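Side-chain contact in transcriptional regulator (Rhodococcus jostii, PDB 5CYV), which binds p-coumaroyl-CoA and, as a MarR family transcriptional regulator, probably binds DNA to control genes of p-hydroxycinnamate metabolism: residues 108-111 and 112-116. Sequence-based numbering, arbitrary orientation.
Sequences DAKA and RVDAA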
loop_
_atom_site.group_PDB
_atom_site.type_symbol
_atom_site.label_atom_id
_atom_site.label_comp_id
_atom_site.label_asym_id
_atom_site.label_seq_id
_atom_site.Cartn_x
_atom_site.Cartn_y
_atom_site.Cartn_z
ATOM N N ASP B 108 2.153 -23.385 -1.428
ATOM C CA ASP B 108 1.644 -23.097 -2.781
ATOM C C ASP B 108 1.433 -21.592 -2.960
ATOM O O ASP B 108 1.865 -20.978 -3.940
ATOM C CB ASP B 108 0.359 -23.865 -2.988
ATOM C CG ASP B 108 -0.272 -23.564 -4.310
ATOM O OD1 ASP B 108 0.111 -24.233 -5.325
ATOM O OD2 ASP B 108 -1.155 -22.667 -4.329
ATOM N N ALA B 109 0.801 -20.985 -1.962
ATOM C CA ALA B 109 0.471 -19.591 -2.069
ATOM C C ALA B 109 1.701 -18.677 -2.051
ATOM O O ALA B 109 1.753 -17.677 -2.791
ATOM C CB ALA B 109 -0.504 -19.204 -0.887
ATOM N N LYS B 110 2.695 -19.030 -1.208
ATOM C CA LYS B 110 3.865 -18.192 -1.139
ATOM C C LYS B 110 4.683 -18.308 -2.442
ATOM O O LYS B 110 5.285 -17.336 -2.845
ATOM C CB LYS B 110 4.750 -18.569 0.029
ATOM C CG LYS B 110 5.899 -17.547 0.113
ATOM C CD LYS B 110 6.475 -17.498 1.481
ATOM C CE LYS B 110 7.913 -16.961 1.442
ATOM N NZ LYS B 110 8.114 -15.697 0.701
ATOM N N ALA B 111 4.666 -19.485 -3.059
ATOM C CA ALA B 111 5.362 -19.628 -4.353
ATOM C C ALA B 111 4.705 -18.657 -5.377
ATOM O O ALA B 111 5.418 -17.963 -6.138
ATOM C CB ALA B 111 5.298 -21.051 -4.832
ATOM N N ARG B 112 3.380 -18.640 -5.434
ATOM C CA ARG B 112 2.670 -17.689 -6.319
ATOM C C ARG B 112 2.949 -16.250 -6.022
ATOM O O ARG B 112 3.261 -15.463 -6.933
ATOM C CB ARG B 112 1.136 -17.935 -6.234
ATOM C CG ARG B 112 0.769 -19.352 -6.714
ATOM C CD ARG B 112 -0.760 -19.597 -6.465
ATOM N NE ARG B 112 -1.035 -21.010 -6.645
ATOM C CZ ARG B 112 -1.157 -21.628 -7.810
ATOM N NH1 ARG B 112 -1.116 -20.947 -8.969
ATOM N NH2 ARG B 112 -1.289 -22.966 -7.842
ATOM N N VAL B 113 2.907 -15.901 -4.742
ATOM C CA VAL B 113 3.141 -14.523 -4.350
ATOM C C VAL B 113 4.612 -14.099 -4.575
ATOM O O VAL B 113 4.837 -13.036 -5.154
ATOM C CB VAL B 113 2.708 -14.343 -2.867
ATOM C CG1 VAL B 113 3.185 -13.025 -2.364
ATOM C CG2 VAL B 113 1.169 -14.493 -2.743
ATOM N N ASP B 114 5.559 -14.992 -4.284
ATOM C CA ASP B 114 6.967 -14.713 -4.572
ATOM C C ASP B 114 7.157 -14.372 -6.086
ATOM O O ASP B 114 7.845 -13.425 -6.484
ATOM C CB ASP B 114 7.895 -15.909 -4.232
ATOM C CG ASP B 114 8.157 -16.098 -2.710
ATOM O OD1 ASP B 114 7.747 -15.246 -1.929
ATOM O OD2 ASP B 114 8.782 -17.141 -2.375
ATOM N N ALA B 115 6.540 -15.188 -6.940
ATOM C CA ALA B 115 6.750 -14.994 -8.372
ATOM C C ALA B 115 6.099 -13.725 -8.833
ATOM O O ALA B 115 6.687 -13.036 -9.745
ATOM C CB ALA B 115 6.161 -16.187 -9.148
ATOM N N ALA B 116 4.925 -13.430 -8.250
ATOM C CA ALA B 116 4.207 -12.226 -8.571
ATOM C C ALA B 116 5.026 -11.004 -8.119
ATOM O O ALA B 116 5.034 -10.033 -8.845
ATOM C CB ALA B 116 2.853 -12.244 -7.925
#
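The edge of the Arg112 guanidinium meets the Asp108 carboxylate side-on, with the two planes turned 51° apart. Arg112 NE points at Asp108 OD2, 2.9 Å away in the guanidinium plane, in a nearly straight bond (174°) that reaches the oxygen from above the carboxylate plane. Arg112 NH2 takes the syn lone pair of Asp108 OD1 at 3.1 Å in a more bent bond, completing a two-pronged i to i+4 salt bridge on helix 100-121 of the MarR-type winged-helix fold. With CG anti to the carbonyl carbon (chi1 -62°), the extended Arg112 chain runs back along the helix toward Asp108, and its side chain also touches Pro32 and Thr33 in the loop after helix 11-30. Replaced by alanine, Arg112 would lose both prongs, which would probably leave the Asp108 carboxylate without its charged mate and freer to turn. A second i to i+4 salt bridge joins Lys110 to Asp114: the lysine chain bends at its last torsion to bring NZ to the syn lone pair of Asp114 OD1 at 2.7 Å. The same ammonium makes a weak hydrogen bond to Gln5 of the second subunit. Between the pairs, Ala109 and Val113 turn inward, both touching Leu30 of helix 11-30 and Tyr40 of helix 37-47; Val113 also lines the p-coumaroyl-CoA pocket. The backbone bond from Val113 N to Ala109 O (2.9 Å) continues the helix. Val113 CG2 rests 3.2 Å from the same Ala109 O.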